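2'-5' RNA Ligase (Thermus thermophilus, PDB 1IUH) belongs to the LigT-like family of the 2H phosphoesterase clan and, as a single chain, packs helices against a curled antiparallel beta sheet. Local coordinates at residues 163-167 against 168-172; 31-35 against 36-40; 8-11 against 12-15; 49-52 against 53-57. One frame throughout, in Å; residues are numbered along the deposited sequence.

Contact 1: 163-167 against 168-172; sequences ELKPK and GPVYT
E163 and V170 face each other as an antiparallel hydrogen-bonded pair, tied by two backbone bonds: E163 N to V170 O at 3.0 Å, and V170 N to E163 O at 2.9 Å. The second is the straighter, 165° at the hydrogen, and lies in the carbonyl plane. E163 O also receives a CA-H contact from P169, with CA to O 3.3 Å. The E163 chain runs extended from CG, and its OE2 accepts from a water that also donates to V170 O and accepts from T172 OG1. Three groups of the hairpin thus meet on one solvent molecule.

L164 pairs with P169 without hydrogen bonds. Its CG stands opposite the backbone N (chi1 165°), a torsion that places L164 CD1 3.8 Å from G168 C. This is the closing end of the beta hairpin formed by strands 150-164 and 169-178, an edge of the antiparallel sheet; Y171, farther along the returning strand, sets its ring edge-to-face with that of F4.

K165 N bonds to G168 O at 3.1 Å, the donor standing 63° above the carbonyl plane instead of on a lone pair. The extended K165 side chain crosses that of V170 at a slant, K165 CD meeting V170 CG2 at 3.7 Å. K165 NZ ends in a weak salt bridge to E163 OE2 at 3.4 Å, on the same face of the hairpin. P166 and K167 make the reversal, and K167 O takes a weak hydrogen bond from K31 NZ.

Contact 2: 31-35 against 36-40; sequences KPVPP and HQLHL
Q37 N donates to P34 O at 2.8 Å, approaching from above the carbonyl plane, about 50° out of it. One residue on, L38 N reaches P35 O at 3.0 Å in the same off-plane manner, and the two bonds wind residues 35-37 into a short 3-10 turn. The side chains fold back over this turn. Q37 lays its CB 3.4 Å from P34 O, and its amide OE1 lies against the proline ring, 3.6 Å from P34 CD. The other end of that amide, NE2, is hydrogen-bonded to P169 O. The backbone sets L38 CB 3.3 Å from P35 O; with CG beside the backbone N (chi1 -80°), L38 CD2 meets V33 CG1 at 3.8 Å. H39 ND1 bonds to Q37 O at 2.7 Å, with the oxygen in the ring plane. H39 and T41 fit the H-x-T signature of the 2H clan, and H39 NE2 makes a weak hydrogen bond to T41 OG1. The turn joins strand 30-32 to strand 39-47: P35 and L38 rest on V18, L17 and Q21 of helix 11-21, V33 packs on T132 of strand 130-136, and H39 lies against A6 and F8 of strand 2-8.

Contact 3: 8-11 against 12-15; sequences FLPE and EVRA
The start of helix 11-21, where the chain leaves strand 2-8, is built here, with P10 as the N-cap residue. Having no side-chain acceptor, P10 contributes its carbonyl: P10 O accepts from R14 N at 3.0 Å in a nearly straight bond (165° at the hydrogen), and V13 N adds a weak bond to the same oxygen. The next rung, A15 N to E11 O at 2.8 Å, is regular alpha-helical geometry.

R14 then bends back over the first turn. Its chain kinks at chi3 (-44°), which brings one face of the guanidinium over the start of E11, with E11 CA 3.5 Å above the plane and toward the rim of the group, and P10 O over the same face. At the edge, R14 NH1 approaches L9 O to 2.7 Å, a bond with a poor angle at the hydrogen and so a weak link from the helix back to the loop.

On the buried side, V13 packs back on the loop. V13 CG1 meets L9 CB at 4.0 Å, while V13 CG2 presses on the pyrrolidine ring at P10 CG, 3.5 Å away. W152 of strand 150-164 touches L9, P10 and V13 alike, joining the helix start to that strand. The E12 side chain, as modelled, curls toward the N-cap with a nearly eclipsed, probably uncertain first torsion (chi1 -7°) and a bend at chi2, leaving E12 OE2 close against the proline, 3.1 Å from P10 CB.

Contact 4: 49-52 against 53-57; sequences PEEE and LPDYL
E52 CB rests against the Y56 ring, 3.4 Å from CE1, one helical turn ahead. From there the chain runs extended alongside the tyrosine, both side chains pointing the same way, and E52 CD comes 3.7 Å from Y56 OH. At the tip, E52 OE1 accepts from Y56 OH at 2.6 Å, lying at the ring edge near its plane, while the carboxylate itself is turned 70° from the ring. OE1 also pairs with R48 NH1; it is crowded in the model, so the lengths at this oxygen are doubtful, though two such donors would be expected to suit a buried carboxylate. The backbone runs in step: Y56 N bonds to E52 O at 3.0 Å, and L53 N to E50 O at 3.1 Å, the bond that passes the 3-10 turn 50-52 on to helix 53-66. E51 OE2 and D55 OD2, like charges, stand 4.5 Å apart. L53 folds CD2 over the turn to 3.6 Å from E50 O. Coming after strand 39-47, this helix start lies between helix 96-113, where L113 touches E52 and Y56, and the sheet, where L3 of strand 2-8 and L159 of strand 150-164 receive Y56.

In the fold
Along the chain the order is contact 3, contact 2, contact 4, contact 1. Contacts 2 and 3 adjoin, centres 10 Å apart: the start of helix 11-21 lies beside the turn into strand 39-47, and F8 and R14 reach L38, H39 and P35. Contact 1 comes from the second LigT-like range, yet its hairpin touches contact 2, centres 12 Å apart: through Y171 and P169 it flanks the H-x-T segment at H39. T132, touched by V33, fits the clan's second H-x-T, consistent with the two halves of the fold meeting here. Contact 4 stands apart, its centre 21 to 29 Å from the others, where helix 53-66 packs beside helix 96-113.

Contact 1: 163-167 against 168-172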
loop_
_atom_site.group_PDB
_atom_site.type_symbol
_atom_site.label_atom_id
_atom_site.label_comp_id
_atom_site.label_asym_id
_atom_site.label_seq_id
_atom_site.Cartn_x
_atom_site.Cartn_y
_atom_site.Cartn_z
ATOM N N GLU A 163 3.011 8.127 -11.379
ATOM C CA GLU A 163 3.037 8.450 -12.812
ATOM C C GLU A 163 3.748 7.280 -13.514
ATOM O O GLU A 163 4.842 6.870 -13.107
ATOM C CB GLU A 163 3.814 9.761 -13.067
ATOM C CG GLU A 163 3.216 11.039 -12.437
ATOM C CD GLU A 163 4.035 12.305 -12.781
ATOM O OE1 GLU A 163 3.819 12.925 -13.842
ATOM O OE2 GLU A 163 4.951 12.688 -12.020
ATOM N N LEU A 164 3.132 6.709 -14.536
ATOM C CA LEU A 164 3.828 5.648 -15.241
ATOM C C LEU A 164 4.839 6.252 -16.193
ATOM O O LEU A 164 4.528 7.068 -17.070
ATOM C CB LEU A 164 2.920 4.705 -16.032
ATOM C CG LEU A 164 3.818 3.893 -17.005
ATOM C CD1 LEU A 164 5.044 3.312 -16.289
ATOM C CD2 LEU A 164 3.019 2.783 -17.656
ATOM N N LYS A 165 6.075 5.845 -15.980
ATOM C CA LYS A 165 7.144 6.316 -16.791
ATOM C C LYS A 165 7.924 5.114 -17.252
ATOM O O LYS A 165 7.495 3.973 -17.028
ATOM C CB LYS A 165 7.958 7.311 -15.992
ATOM C CG LYS A 165 7.320 8.678 -16.187
ATOM C CD LYS A 165 7.624 9.664 -15.069
ATOM C CE LYS A 165 7.091 11.057 -15.386
ATOM N NZ LYS A 165 7.458 11.998 -14.277
ATOM N N PRO A 166 9.028 5.352 -17.979
ATOM C CA PRO A 166 9.923 4.312 -18.511
ATOM C C PRO A 166 10.212 3.115 -17.535
ATOM O O PRO A 166 9.507 2.075 -17.509
ATOM C CB PRO A 166 11.183 5.119 -18.835
ATOM C CG PRO A 166 10.622 6.428 -19.355
ATOM C CD PRO A 166 9.443 6.706 -18.443
ATOM N N LYS A 167 11.267 3.275 -16.741
ATOM C CA LYS A 167 11.700 2.274 -15.785
ATOM C C LYS A 167 10.554 1.722 -14.960
ATOM O O LYS A 167 10.660 0.660 -14.351
ATOM C CB LYS A 167 12.763 2.910 -14.893
ATOM C CG LYS A 167 13.753 3.748 -15.744
ATOM C CD LYS A 167 15.060 4.091 -14.994
ATOM C CE LYS A 167 15.907 5.150 -15.751
ATOM N NZ LYS A 167 15.274 6.527 -15.789
ATOM N N GLY A 168 9.444 2.443 -14.983
ATOM C CA GLY A 168 8.286 2.059 -14.205
ATOM C C GLY A 168 7.663 3.285 -13.536
ATOM O O GLY A 168 7.946 4.472 -13.864
ATOM N N PRO A 169 6.806 3.017 -12.549
ATOM C CA PRO A 169 6.106 4.080 -11.815
ATOM C C PRO A 169 6.988 5.009 -10.942
ATOM O O PRO A 169 7.914 4.559 -10.259
ATOM C CB PRO A 169 5.044 3.293 -11.037
ATOM C CG PRO A 169 5.762 2.043 -10.674
ATOM C CD PRO A 169 6.601 1.696 -11.914
ATOM N N VAL A 170 6.738 6.312 -11.038
ATOM C CA VAL A 170 7.484 7.253 -10.223
ATOM C C VAL A 170 6.480 7.854 -9.244
ATOM O O VAL A 170 5.438 8.379 -9.641
ATOM C CB VAL A 170 8.117 8.387 -11.070
ATOM C CG1 VAL A 170 9.005 9.285 -10.181
ATOM C CG2 VAL A 170 8.925 7.815 -12.193
ATOM N N TYR A 171 6.787 7.731 -7.961
ATOM C CA TYR A 171 5.934 8.245 -6.879
ATOM C C TYR A 171 6.303 9.681 -6.403
ATOM O O TYR A 171 7.469 10.023 -6.284
ATOM C CB TYR A 171 5.993 7.292 -5.640
ATOM C CG TYR A 171 5.346 5.899 -5.794
ATOM C CD1 TYR A 171 4.524 5.607 -6.894
ATOM C CD2 TYR A 171 5.634 4.840 -4.895
ATOM C CE1 TYR A 171 4.022 4.349 -7.136
ATOM C CE2 TYR A 171 5.116 3.500 -5.141
ATOM C CZ TYR A 171 4.322 3.281 -6.284
ATOM O OH TYR A 171 3.914 2.011 -6.696
ATOM N N THR A 172 5.303 10.521 -6.160
ATOM C CA THR A 172 5.522 11.836 -5.582
ATOM C C THR A 172 4.534 11.951 -4.428
ATOM O O THR A 172 3.328 11.824 -4.623
ATOM C CB THR A 172 5.212 12.995 -6.514
ATOM O OG1 THR A 172 6.050 12.946 -7.682
ATOM C CG2 THR A 172 5.457 14.288 -5.776
HETATM O O HOH W 1 5.315 11.370 -9.482
#

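Contact 2: 31-35 against 36-40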
loop_
_atom_site.group_PDB
_atom_site.type_symbol
_atom_site.label_atom_id
_atom_site.label_comp_id
_atom_site.label_asym_id
_atom_site.label_seq_id
_atom_site.Cartn_x
_atom_site.Cartn_y
_atom_site.Cartn_z
ATOM N N LYS A 31 10.144 -8.911 -11.042
ATOM C CA LYS A 31 10.596 -7.538 -11.029
ATOM C C LYS A 31 10.430 -7.050 -9.595
ATOM O O LYS A 31 9.325 -6.900 -9.058
ATOM C CB LYS A 31 9.784 -6.758 -12.047
ATOM C CG LYS A 31 9.819 -5.273 -11.908
ATOM C CD LYS A 31 11.070 -4.642 -12.425
ATOM C CE LYS A 31 10.769 -3.154 -12.689
ATOM N NZ LYS A 31 11.925 -2.378 -13.272
ATOM N N PRO A 32 11.543 -6.799 -8.940
ATOM C CA PRO A 32 11.433 -6.352 -7.567
ATOM C C PRO A 32 11.157 -4.855 -7.445
ATOM O O PRO A 32 11.690 -4.017 -8.211
ATOM C CB PRO A 32 12.787 -6.778 -6.970
ATOM C CG PRO A 32 13.683 -6.456 -8.008
ATOM C CD PRO A 32 12.948 -6.873 -9.324
ATOM N N VAL A 33 10.294 -4.562 -6.469
ATOM C CA VAL A 33 9.895 -3.213 -6.146
ATOM C C VAL A 33 11.104 -2.559 -5.474
ATOM O O VAL A 33 11.719 -3.169 -4.625
ATOM C CB VAL A 33 8.664 -3.229 -5.140
ATOM C CG1 VAL A 33 8.437 -1.856 -4.552
ATOM C CG2 VAL A 33 7.393 -3.715 -5.836
ATOM N N PRO A 34 11.501 -1.350 -5.924
ATOM C CA PRO A 34 12.607 -0.553 -5.388
ATOM C C PRO A 34 12.242 -0.355 -3.878
ATOM O O PRO A 34 11.087 -0.045 -3.553
ATOM C CB PRO A 34 12.483 0.761 -6.137
ATOM C CG PRO A 34 11.949 0.352 -7.455
ATOM C CD PRO A 34 10.937 -0.719 -7.127
ATOM N N PRO A 35 13.230 -0.494 -2.964
ATOM C CA PRO A 35 13.041 -0.363 -1.525
ATOM C C PRO A 35 12.356 0.922 -1.112
ATOM O O PRO A 35 11.437 0.898 -0.277
ATOM C CB PRO A 35 14.451 -0.550 -0.974
ATOM C CG PRO A 35 15.289 0.051 -2.064
ATOM C CD PRO A 35 14.665 -0.523 -3.301
ATOM N N HIS A 36 12.769 2.045 -1.669
ATOM C CA HIS A 36 12.125 3.270 -1.288
ATOM C C HIS A 36 10.669 3.372 -1.814
ATOM O O HIS A 36 9.949 4.316 -1.481
ATOM C CB HIS A 36 13.014 4.436 -1.713
ATOM C CG HIS A 36 14.311 4.505 -0.953
ATOM N ND1 HIS A 36 15.390 5.258 -1.378
ATOM C CD2 HIS A 36 14.679 3.954 0.230
ATOM C CE1 HIS A 36 16.362 5.168 -0.485
ATOM N NE2 HIS A 36 15.955 4.382 0.500
ATOM N N GLN A 37 10.221 2.421 -2.632
ATOM C CA GLN A 37 8.815 2.440 -3.072
ATOM C C GLN A 37 8.026 1.372 -2.292
ATOM O O GLN A 37 6.798 1.281 -2.407
ATOM C CB GLN A 37 8.641 2.147 -4.569
ATOM C CG GLN A 37 9.356 3.129 -5.475
ATOM C CD GLN A 37 8.843 3.080 -6.921
ATOM O OE1 GLN A 37 8.651 2.018 -7.517
ATOM N NE2 GLN A 37 8.637 4.228 -7.473
ATOM N N LEU A 38 8.729 0.549 -1.507
ATOM C CA LEU A 38 8.020 -0.483 -0.774
ATOM C C LEU A 38 6.960 0.238 0.072
ATOM O O LEU A 38 7.228 1.273 0.661
ATOM C CB LEU A 38 9.001 -1.312 0.040
ATOM C CG LEU A 38 9.820 -2.433 -0.670
ATOM C CD1 LEU A 38 10.812 -2.970 0.402
ATOM C CD2 LEU A 38 8.980 -3.644 -1.229
ATOM N N HIS A 39 5.736 -0.282 0.096
ATOM C CA HIS A 39 4.657 0.397 0.833
ATOM C C HIS A 39 3.357 -0.435 0.935
ATOM O O HIS A 39 3.122 -1.353 0.144
ATOM C CB HIS A 39 4.325 1.687 0.093
ATOM C CG HIS A 39 3.522 1.444 -1.144
ATOM N ND1 HIS A 39 4.098 1.058 -2.337
ATOM C CD2 HIS A 39 2.177 1.454 -1.354
ATOM C CE1 HIS A 39 3.140 0.847 -3.232
ATOM N NE2 HIS A 39 1.968 1.076 -2.661
ATOM N N LEU A 40 2.492 -0.066 1.858
ATOM C CA LEU A 40 1.192 -0.758 2.005
ATOM C C LEU A 40 0.118 0.250 1.620
ATOM O O LEU A 40 -0.014 1.304 2.267
ATOM C CB LEU A 40 0.953 -1.188 3.461
ATOM C CG LEU A 40 -0.297 -2.018 3.736
ATOM C CD1 LEU A 40 -0.062 -3.065 4.907
ATOM C CD2 LEU A 40 -1.423 -1.030 4.089
#

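Contact 3: 8-11 against 12-15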
loop_
_atom_site.group_PDB
_atom_site.type_symbol
_atom_site.label_atom_id
_atom_site.label_comp_id
_atom_site.label_asym_id
_atom_site.label_seq_id
_atom_site.Cartn_x
_atom_site.Cartn_y
_atom_site.Cartn_z
ATOM N N PHE A 8 4.166 4.322 4.321
ATOM C CA PHE A 8 5.558 4.043 3.983
ATOM C C PHE A 8 6.179 3.422 5.230
ATOM O O PHE A 8 5.622 3.502 6.342
ATOM C CB PHE A 8 6.289 5.289 3.475
ATOM C CG PHE A 8 5.948 5.600 2.059
ATOM C CD1 PHE A 8 5.010 6.591 1.751
ATOM C CD2 PHE A 8 6.458 4.796 1.037
ATOM C CE1 PHE A 8 4.569 6.779 0.456
ATOM C CE2 PHE A 8 6.048 4.948 -0.246
ATOM C CZ PHE A 8 5.076 5.963 -0.557
ATOM N N LEU A 9 7.326 2.802 5.042
ATOM C CA LEU A 9 7.897 1.993 6.076
ATOM C C LEU A 9 9.223 2.430 6.629
ATOM O O LEU A 9 10.005 3.114 5.950
ATOM C CB LEU A 9 7.967 0.563 5.514
ATOM C CG LEU A 9 6.643 0.260 4.798
ATOM C CD1 LEU A 9 6.836 -0.813 3.730
ATOM C CD2 LEU A 9 5.585 -0.159 5.773
ATOM N N PRO A 10 9.504 2.043 7.889
ATOM C CA PRO A 10 10.778 2.436 8.488
ATOM C C PRO A 10 11.930 1.499 8.092
ATOM O O PRO A 10 11.745 0.384 7.586
ATOM C CB PRO A 10 10.467 2.422 9.975
ATOM C CG PRO A 10 9.566 1.176 10.121
ATOM C CD PRO A 10 8.683 1.256 8.844
ATOM N N GLU A 11 13.126 1.983 8.324
ATOM C CA GLU A 11 14.320 1.242 8.026
ATOM C C GLU A 11 14.325 -0.296 8.338
ATOM O O GLU A 11 14.572 -1.135 7.454
ATOM C CB GLU A 11 15.475 2.001 8.713
ATOM C CG GLU A 11 16.811 1.312 8.720
ATOM C CD GLU A 11 17.939 2.287 8.402
ATOM O OE1 GLU A 11 17.921 3.429 8.943
ATOM O OE2 GLU A 11 18.848 1.916 7.603
ATOM N N GLU A 12 14.047 -0.702 9.564
ATOM C CA GLU A 12 14.127 -2.133 9.837
ATOM C C GLU A 12 13.140 -2.969 9.063
ATOM O O GLU A 12 13.382 -4.167 8.842
ATOM C CB GLU A 12 13.942 -2.402 11.314
ATOM C CG GLU A 12 13.890 -1.130 12.080
ATOM C CD GLU A 12 12.530 -0.438 12.073
ATOM O OE1 GLU A 12 11.544 -0.986 12.602
ATOM O OE2 GLU A 12 12.488 0.685 11.557
ATOM N N VAL A 13 12.015 -2.346 8.689
ATOM C CA VAL A 13 10.996 -3.016 7.927
ATOM C C VAL A 13 11.429 -3.128 6.458
ATOM O O VAL A 13 11.334 -4.213 5.834
ATOM C CB VAL A 13 9.675 -2.276 8.094
ATOM C CG1 VAL A 13 8.544 -2.951 7.261
ATOM C CG2 VAL A 13 9.335 -2.227 9.591
ATOM N N ARG A 14 11.955 -2.046 5.905
ATOM C CA ARG A 14 12.394 -2.144 4.523
ATOM C C ARG A 14 13.547 -3.118 4.447
ATOM O O ARG A 14 13.658 -3.897 3.520
ATOM C CB ARG A 14 12.832 -0.790 3.936
ATOM C CG ARG A 14 11.734 0.219 3.644
ATOM C CD ARG A 14 12.333 1.479 3.021
ATOM N NE ARG A 14 13.565 1.942 3.687
ATOM C CZ ARG A 14 13.643 2.886 4.637
ATOM N NH1 ARG A 14 12.560 3.517 5.080
ATOM N NH2 ARG A 14 14.826 3.204 5.144
ATOM N N ALA A 15 14.402 -3.128 5.433
ATOM C CA ALA A 15 15.495 -4.072 5.327
ATOM C C ALA A 15 15.080 -5.550 5.398
ATOM O O ALA A 15 15.650 -6.401 4.741
ATOM C CB ALA A 15 16.510 -3.765 6.402
#

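Contact 4: 49-52 against 53-57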
loop_
_atom_site.group_PDB
_atom_site.type_symbol
_atom_site.label_atom_id
_atom_site.label_comp_id
_atom_site.label_asym_id
_atom_site.label_seq_id
_atom_site.Cartn_x
_atom_site.Cartn_y
_atom_site.Cartn_z
ATOM N N PRO A 49 -9.448 13.961 -10.963
ATOM C CA PRO A 49 -9.245 15.342 -11.447
ATOM C C PRO A 49 -8.613 16.225 -10.362
ATOM O O PRO A 49 -8.973 16.142 -9.191
ATOM C CB PRO A 49 -10.684 15.828 -11.837
ATOM C CG PRO A 49 -11.606 14.902 -11.100
ATOM C CD PRO A 49 -10.857 13.560 -11.154
ATOM N N GLU A 50 -7.684 17.062 -10.780
ATOM C CA GLU A 50 -6.973 17.998 -9.915
ATOM C C GLU A 50 -7.923 18.751 -8.972
ATOM O O GLU A 50 -7.546 19.127 -7.862
ATOM C CB GLU A 50 -6.194 19.030 -10.777
ATOM C CG GLU A 50 -4.989 18.433 -11.458
ATOM C CD GLU A 50 -4.330 19.364 -12.486
ATOM O OE1 GLU A 50 -3.145 19.108 -12.756
ATOM O OE2 GLU A 50 -4.976 20.327 -13.001
ATOM N N GLU A 51 -9.139 18.983 -9.435
ATOM C CA GLU A 51 -10.058 19.711 -8.630
ATOM C C GLU A 51 -10.330 19.022 -7.301
ATOM O O GLU A 51 -10.722 19.664 -6.358
ATOM C CB GLU A 51 -11.346 19.928 -9.433
ATOM C CG GLU A 51 -12.436 20.701 -8.682
ATOM C CD GLU A 51 -13.451 19.777 -7.976
ATOM O OE1 GLU A 51 -13.724 18.683 -8.556
ATOM O OE2 GLU A 51 -13.987 20.151 -6.879
ATOM N N GLU A 52 -10.085 17.715 -7.209
ATOM C CA GLU A 52 -10.363 16.970 -5.981
ATOM C C GLU A 52 -9.201 16.909 -4.948
ATOM O O GLU A 52 -9.400 16.437 -3.814
ATOM C CB GLU A 52 -10.796 15.525 -6.347
ATOM C CG GLU A 52 -12.185 15.347 -6.922
ATOM C CD GLU A 52 -12.402 13.950 -7.632
ATOM O OE1 GLU A 52 -11.699 12.922 -7.319
ATOM O OE2 GLU A 52 -13.317 13.902 -8.496
ATOM N N LEU A 53 -8.005 17.340 -5.339
ATOM C CA LEU A 53 -6.853 17.328 -4.424
ATOM C C LEU A 53 -7.113 17.775 -2.995
ATOM O O LEU A 53 -6.796 17.079 -2.036
ATOM C CB LEU A 53 -5.738 18.203 -4.950
ATOM C CG LEU A 53 -4.568 17.539 -5.618
ATOM C CD1 LEU A 53 -4.940 16.112 -5.933
ATOM C CD2 LEU A 53 -4.182 18.306 -6.897
ATOM N N PRO A 54 -7.660 18.974 -2.848
ATOM C CA PRO A 54 -7.966 19.534 -1.531
ATOM C C PRO A 54 -8.787 18.586 -0.664
ATOM O O PRO A 54 -8.585 18.512 0.560
ATOM C CB PRO A 54 -8.761 20.809 -1.869
ATOM C CG PRO A 54 -8.264 21.161 -3.211
ATOM C CD PRO A 54 -8.162 19.848 -3.924
ATOM N N ASP A 55 -9.761 17.937 -1.293
ATOM C CA ASP A 55 -10.649 16.984 -0.619
ATOM C C ASP A 55 -9.870 15.779 -0.187
ATOM O O ASP A 55 -9.990 15.350 0.939
ATOM C CB ASP A 55 -11.798 16.578 -1.544
ATOM C CG ASP A 55 -12.679 17.753 -1.908
ATOM O OD1 ASP A 55 -13.254 18.329 -0.967
ATOM O OD2 ASP A 55 -12.784 18.125 -3.088
ATOM N N TYR A 56 -9.052 15.216 -1.049
ATOM C CA TYR A 56 -8.239 14.113 -0.553
ATOM C C TYR A 56 -7.256 14.565 0.576
ATOM O O TYR A 56 -6.984 13.826 1.533
ATOM C CB TYR A 56 -7.524 13.464 -1.730
ATOM C CG TYR A 56 -8.563 12.886 -2.692
ATOM C CD1 TYR A 56 -8.560 13.225 -4.063
ATOM C CD2 TYR A 56 -9.547 12.021 -2.218
ATOM C CE1 TYR A 56 -9.492 12.727 -4.914
ATOM C CE2 TYR A 56 -10.482 11.511 -3.045
ATOM C CZ TYR A 56 -10.475 11.850 -4.404
ATOM O OH TYR A 56 -11.425 11.298 -5.256
ATOM N N LEU A 57 -6.757 15.793 0.478
ATOM C CA LEU A 57 -5.867 16.362 1.496
ATOM C C LEU A 57 -6.612 16.544 2.792
ATOM O O LEU A 57 -6.115 16.150 3.871
ATOM C CB LEU A 57 -5.274 17.719 1.031
ATOM C CG LEU A 57 -4.214 17.562 -0.092
ATOM C CD1 LEU A 57 -3.793 18.922 -0.679
ATOM C CD2 LEU A 57 -2.958 16.818 0.441
#